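Transcriptional regulator (LacI family) (Clostridium acetobutylicum ATCC 824, PDB 3G85) probably regulates transcription by binding DNA at cis-regulatory sites, as LacI-family repressors do through a helix-turn-helix domain coupled to a periplasmic-binding-protein-like core. Local coordinates at residues K11-S23 against Y43-L57. Numbering follows the deposited sequence.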
loop_
_atom_site.group_PDB
_atom_site.type_symbol
_atom_site.label_atom_id
_atom_site.label_comp_id
_atom_site.label_asym_id
_atom_site.label_seq_id
_atom_site.Cartn_x
_atom_site.Cartn_y
_atom_site.Cartn_z
ATOM N N LYS A 11 28.918 -10.873 7.112
ATOM C CA LYS A 11 27.901 -10.469 6.079
ATOM C C LYS A 11 27.391 -9.057 6.364
ATOM O O LYS A 11 27.210 -8.694 7.526
ATOM C CB LYS A 11 26.698 -11.410 6.104
ATOM C CG LYS A 11 26.829 -12.693 5.339
ATOM C CD LYS A 11 25.584 -13.510 5.584
ATOM C CE LYS A 11 25.756 -14.889 5.007
ATOM N NZ LYS A 11 24.523 -15.674 5.151
ATOM N N PRO A 12 27.137 -8.260 5.312
ATOM C CA PRO A 12 26.574 -6.915 5.576
ATOM C C PRO A 12 25.110 -7.031 6.027
ATOM O O PRO A 12 24.441 -7.990 5.658
ATOM C CB PRO A 12 26.632 -6.223 4.223
ATOM C CG PRO A 12 27.317 -7.209 3.249
ATOM C CD PRO A 12 27.303 -8.551 3.875
ATOM N N THR A 13 24.624 -6.064 6.799
ATOM C CA THR A 13 23.239 -6.113 7.268
ATOM C C THR A 13 22.417 -4.951 6.713
ATOM O O THR A 13 22.828 -3.779 6.819
ATOM C CB THR A 13 23.147 -6.094 8.819
ATOM O OG1 THR A 13 23.906 -7.192 9.337
ATOM C CG2 THR A 13 21.693 -6.233 9.282
ATOM N N ILE A 14 21.249 -5.296 6.180
ATOM C CA ILE A 14 20.269 -4.316 5.720
ATOM C C ILE A 14 19.106 -4.259 6.735
ATOM O O ILE A 14 18.501 -5.297 7.046
ATOM C CB ILE A 14 19.669 -4.727 4.366
ATOM C CG1 ILE A 14 20.779 -4.883 3.299
ATOM C CG2 ILE A 14 18.579 -3.718 3.897
ATOM C CD1 ILE A 14 20.305 -5.618 2.063
ATOM N N ALA A 15 18.773 -3.060 7.197
ATOM C CA ALA A 15 17.670 -2.892 8.146
ATOM C C ALA A 15 16.404 -2.415 7.421
ATOM O O ALA A 15 16.451 -1.464 6.616
ATOM C CB ALA A 15 18.053 -1.916 9.260
ATOM N N LEU A 16 15.286 -3.069 7.730
ATOM C CA LEU A 16 13.990 -2.587 7.311
ATOM C C LEU A 16 13.396 -1.854 8.508
ATOM O O LEU A 16 13.021 -2.497 9.500
ATOM C CB LEU A 16 13.086 -3.734 6.899
ATOM C CG LEU A 16 11.649 -3.386 6.514
ATOM C CD1 LEU A 16 11.605 -2.496 5.250
ATOM C CD2 LEU A 16 10.861 -4.665 6.332
ATOM N N TYR A 17 13.336 -0.524 8.415
ATOM C CA TYR A 17 12.677 0.257 9.464
ATOM C C TYR A 17 11.160 0.258 9.254
ATOM O O TYR A 17 10.701 0.672 8.203
ATOM C CB TYR A 17 13.229 1.666 9.474
ATOM C CG TYR A 17 14.572 1.690 10.134
ATOM C CD1 TYR A 17 14.672 1.759 11.520
ATOM C CD2 TYR A 17 15.749 1.559 9.375
ATOM C CE1 TYR A 17 15.900 1.752 12.155
ATOM C CE2 TYR A 17 17.012 1.541 9.991
ATOM C CZ TYR A 17 17.070 1.625 11.400
ATOM O OH TYR A 17 18.281 1.612 12.048
ATOM N N TRP A 18 10.426 -0.170 10.292
ATOM C CA TRP A 18 8.991 -0.450 10.214
ATOM C C TRP A 18 8.211 0.443 11.187
ATOM O O TRP A 18 8.156 0.172 12.406
ATOM C CB TRP A 18 8.723 -1.932 10.563
ATOM C CG TRP A 18 7.304 -2.319 10.266
ATOM C CD1 TRP A 18 6.259 -2.395 11.143
ATOM C CD2 TRP A 18 6.786 -2.708 8.979
ATOM N NE1 TRP A 18 5.108 -2.784 10.471
ATOM C CE2 TRP A 18 5.408 -2.946 9.137
ATOM C CE3 TRP A 18 7.352 -2.801 7.687
ATOM C CZ2 TRP A 18 4.598 -3.375 8.074
ATOM C CZ3 TRP A 18 6.522 -3.177 6.614
ATOM C CH2 TRP A 18 5.158 -3.457 6.826
ATOM N N SER A 19 7.645 1.512 10.645
ATOM C CA SER A 19 6.863 2.479 11.441
ATOM C C SER A 19 5.630 1.835 12.127
ATOM O O SER A 19 4.932 0.984 11.545
ATOM C CB SER A 19 6.427 3.614 10.526
ATOM O OG SER A 19 5.754 4.597 11.284
ATOM N N SER A 20 5.359 2.252 13.358
ATOM C CA SER A 20 4.205 1.730 14.104
ATOM C C SER A 20 2.841 2.116 13.476
ATOM O O SER A 20 1.810 1.518 13.803
ATOM C CB SER A 20 4.308 2.190 15.584
ATOM O OG SER A 20 4.137 3.590 15.649
ATOM N N ASP A 21 2.799 3.110 12.602
ATOM C CA ASP A 21 1.493 3.451 11.994
ATOM C C ASP A 21 1.047 2.451 10.899
ATOM O O ASP A 21 -0.120 2.438 10.516
ATOM C CB ASP A 21 1.429 4.901 11.502
ATOM C CG ASP A 21 2.455 5.218 10.425
ATOM O OD1 ASP A 21 3.391 4.423 10.188
ATOM O OD2 ASP A 21 2.312 6.294 9.798
ATOM N N ILE A 22 1.983 1.625 10.414
ATOM C CA ILE A 22 1.684 0.687 9.360
ATOM C C ILE A 22 0.850 -0.468 9.934
ATOM O O ILE A 22 1.150 -0.986 11.021
ATOM C CB ILE A 22 2.946 0.110 8.696
ATOM C CG1 ILE A 22 3.899 1.246 8.219
ATOM C CG2 ILE A 22 2.517 -0.807 7.538
ATOM C CD1 ILE A 22 5.352 0.785 7.926
ATOM N N SER A 23 -0.173 -0.870 9.187
ATOM C CA SER A 23 -0.914 -2.081 9.494
ATOM C C SER A 23 0.068 -3.249 9.636
ATOM O O SER A 23 0.796 -3.564 8.692
ATOM C CB SER A 23 -1.908 -2.363 8.371
ATOM O OG SER A 23 -2.546 -3.605 8.598
ATOM N N TYR A 43 21.841 -15.785 0.278
ATOM C CA TYR A 43 21.944 -15.134 1.586
ATOM C C TYR A 43 23.214 -14.322 1.760
ATOM O O TYR A 43 23.876 -14.425 2.784
ATOM C CB TYR A 43 21.822 -16.180 2.709
ATOM C CG TYR A 43 20.509 -16.921 2.637
ATOM C CD1 TYR A 43 19.367 -16.413 3.273
ATOM C CD2 TYR A 43 20.392 -18.102 1.900
ATOM C CE1 TYR A 43 18.152 -17.068 3.191
ATOM C CE2 TYR A 43 19.178 -18.766 1.806
ATOM C CZ TYR A 43 18.062 -18.239 2.466
ATOM O OH TYR A 43 16.853 -18.882 2.386
ATOM N N ASN A 44 23.549 -13.499 0.769
ATOM C CA ASN A 44 24.738 -12.670 0.885
ATOM C C ASN A 44 24.570 -11.457 1.805
ATOM O O ASN A 44 25.552 -10.768 2.120
ATOM C CB ASN A 44 25.265 -12.275 -0.500
ATOM C CG ASN A 44 24.356 -11.301 -1.233
ATOM O OD1 ASN A 44 23.108 -11.395 -1.191
ATOM N ND2 ASN A 44 24.985 -10.369 -1.957
ATOM N N TYR A 45 23.329 -11.208 2.238
ATOM C CA TYR A 45 23.016 -10.169 3.247
ATOM C C TYR A 45 22.206 -10.760 4.394
ATOM O O TYR A 45 21.360 -11.637 4.175
ATOM C CB TYR A 45 22.191 -9.005 2.625
ATOM C CG TYR A 45 22.971 -8.126 1.686
ATOM C CD1 TYR A 45 23.747 -7.068 2.167
ATOM C CD2 TYR A 45 22.960 -8.362 0.323
ATOM C CE1 TYR A 45 24.478 -6.256 1.306
ATOM C CE2 TYR A 45 23.686 -7.565 -0.547
ATOM C CZ TYR A 45 24.451 -6.524 -0.050
ATOM O OH TYR A 45 25.174 -5.743 -0.926
ATOM N N ASN A 46 22.471 -10.275 5.601
ATOM C CA ASN A 46 21.529 -10.376 6.698
ATOM C C ASN A 46 20.521 -9.233 6.541
ATOM O O ASN A 46 20.881 -8.112 6.154
ATOM C CB ASN A 46 22.204 -10.179 8.061
ATOM C CG ASN A 46 23.261 -11.214 8.368
ATOM O OD1 ASN A 46 24.395 -10.858 8.752
ATOM N ND2 ASN A 46 22.909 -12.488 8.220
ATOM N N VAL A 47 19.271 -9.531 6.858
ATOM C CA VAL A 47 18.236 -8.518 6.987
ATOM C C VAL A 47 17.737 -8.535 8.433
ATOM O O VAL A 47 17.665 -9.584 9.083
ATOM C CB VAL A 47 17.050 -8.789 6.002
ATOM C CG1 VAL A 47 15.822 -7.926 6.364
ATOM C CG2 VAL A 47 17.476 -8.515 4.557
ATOM N N VAL A 48 17.382 -7.362 8.921
ATOM C CA VAL A 48 16.915 -7.174 10.271
ATOM C C VAL A 48 15.688 -6.275 10.118
ATOM O O VAL A 48 15.661 -5.454 9.199
ATOM C CB VAL A 48 18.078 -6.514 11.013
ATOM C CG1 VAL A 48 17.640 -5.565 12.038
ATOM C CG2 VAL A 48 19.010 -7.601 11.555
ATOM N N ILE A 49 14.628 -6.506 10.908
ATOM C CA ILE A 49 13.472 -5.613 10.913
ATOM C C ILE A 49 13.500 -4.809 12.230
ATOM O O ILE A 49 13.594 -5.398 13.317
ATOM C CB ILE A 49 12.144 -6.401 10.739
ATOM C CG1 ILE A 49 12.138 -7.211 9.425
ATOM C CG2 ILE A 49 10.917 -5.470 10.817
ATOM C CD1 ILE A 49 11.058 -8.316 9.444
ATOM N N CYS A 50 13.447 -3.483 12.109
ATOM C CA CYS A 50 13.511 -2.544 13.224
ATOM C C CYS A 50 12.193 -1.762 13.337
ATOM O O CYS A 50 12.017 -0.691 12.712
ATOM C CB CYS A 50 14.680 -1.572 13.032
ATOM S SG CYS A 50 16.277 -2.380 12.890
ATOM N N PRO A 51 11.263 -2.278 14.161
ATOM C CA PRO A 51 10.035 -1.538 14.477
ATOM C C PRO A 51 10.437 -0.248 15.188
ATOM O O PRO A 51 11.328 -0.272 16.056
ATOM C CB PRO A 51 9.311 -2.481 15.454
ATOM C CG PRO A 51 9.861 -3.838 15.188
ATOM C CD PRO A 51 11.319 -3.575 14.875
ATOM N N TYR A 52 9.857 0.863 14.796
ATOM C CA TYR A 52 10.032 2.101 15.527
ATOM C C TYR A 52 8.723 2.862 15.577
ATOM O O TYR A 52 7.823 2.647 14.767
ATOM C CB TYR A 52 11.136 2.937 14.871
ATOM C CG TYR A 52 10.748 3.496 13.530
ATOM C CD1 TYR A 52 10.888 2.727 12.370
ATOM C CD2 TYR A 52 10.278 4.814 13.403
ATOM C CE1 TYR A 52 10.511 3.257 11.118
ATOM C CE2 TYR A 52 9.901 5.332 12.172
ATOM C CZ TYR A 52 10.036 4.550 11.026
ATOM O OH TYR A 52 9.690 5.054 9.768
ATOM N N LYS A 53 8.606 3.765 16.542
ATOM C CA LYS A 53 7.374 4.503 16.730
ATOM C C LYS A 53 7.236 5.600 15.682
ATOM O O LYS A 53 8.215 6.224 15.323
ATOM C CB LYS A 53 7.369 5.073 18.161
ATOM C CG LYS A 53 6.132 5.800 18.593
ATOM C CD LYS A 53 6.305 6.098 20.112
ATOM C CE LYS A 53 5.460 7.269 20.596
ATOM N NZ LYS A 53 4.043 7.196 20.099
ATOM N N THR A 54 6.026 5.802 15.166
ATOM C CA THR A 54 5.763 6.870 14.194
ATOM C C THR A 54 6.502 8.162 14.582
ATOM O O THR A 54 6.491 8.549 15.747
ATOM C CB THR A 54 4.249 7.181 14.126
ATOM O OG1 THR A 54 3.541 5.992 13.746
ATOM C CG2 THR A 54 3.962 8.289 13.122
ATOM N N ASP A 55 7.149 8.803 13.613
ATOM C CA ASP A 55 7.884 10.059 13.837
ATOM C C ASP A 55 9.186 9.941 14.625
ATOM O O ASP A 55 9.808 10.969 14.965
ATOM C CB ASP A 55 6.972 11.144 14.449
ATOM C CG ASP A 55 5.908 11.640 13.475
ATOM O OD1 ASP A 55 6.096 11.561 12.232
ATOM O OD2 ASP A 55 4.868 12.121 13.948
ATOM N N CYS A 56 9.635 8.716 14.911
ATOM C CA CYS A 56 10.842 8.564 15.692
ATOM C C CYS A 56 12.033 8.005 14.906
ATOM O O CYS A 56 13.018 7.598 15.501
ATOM C CB CYS A 56 10.576 7.701 16.921
ATOM S SG CYS A 56 9.347 8.425 18.037
ATOM N N LEU A 57 11.966 8.028 13.581
ATOM C CA LEU A 57 13.039 7.427 12.794
ATOM C C LEU A 57 14.343 8.137 13.121
ATOM O O LEU A 57 15.374 7.494 13.317
ATOM C CB LEU A 57 12.767 7.499 11.290
ATOM C CG LEU A 57 13.875 6.859 10.423
ATOM C CD1 LEU A 57 14.060 5.398 10.741
ATOM C CD2 LEU A 57 13.569 7.073 8.925
HETATM O O HOH W 1 8.664 2.859 8.245
HETATM O O HOH W 2 6.469 7.131 10.929
#
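Strands 13-19 and 46-52 are the parallel pair of a beta-alpha-beta unit whose connection is helix 27-40, and Ile14, Leu16 and Trp18 each bond from N to the edge strand: Ile14 N to Asn46 O, Leu16 N to Val48 O and Trp18 N to Cys50 O. Their own carbonyls receive Val48 N, Cys50 N and Tyr52 N in return, the alternation of a regular parallel pair. At the entrance to the pair, Lys11 stretches out alongside Tyr43 and its NZ meets Tyr43 O at 2.8 Å. On the face of the sheet that carries Ile14, its CD1 rests over one face of the Tyr45 ring, 4.0 Å from the centroid, while Pro12 CG touches Tyr45 CE1.

This is the start of the Rossmann-like subdomain of a periplasmic-binding-protein fold: strand 13-19 has strand 71-74 on its other side, and Val47 and Ile49 pack on helix 27-40. On the opposite sheet face the Tyr17 ring is sandwiched, with Cys50 SG over one side in a sulfur-aromatic contact (4.6 Å to the centroid) and Leu57 CD1 over the other as a CH-pi contact, 4.1 Å from the same centroid. The edge of that ring is met by Tyr52 CD1. With CG between its backbone N and carbonyl carbon (chi1 70°), Tyr52 swings its ring back across strand 13-19, where Ser19 CA lies 3.9 Å from the centroid. A water links Tyr52 OH to Tyr17 O and Ser19 N.

Beyond the strands, Ser20 OG accepts Thr54 N at 2.9 Å, tying together two turns. Ser19 OG donates to Asp21 OD1 from above the carboxylate plane at 2.6 Å, and Asn76 ND2 is a second partner of that oxygen.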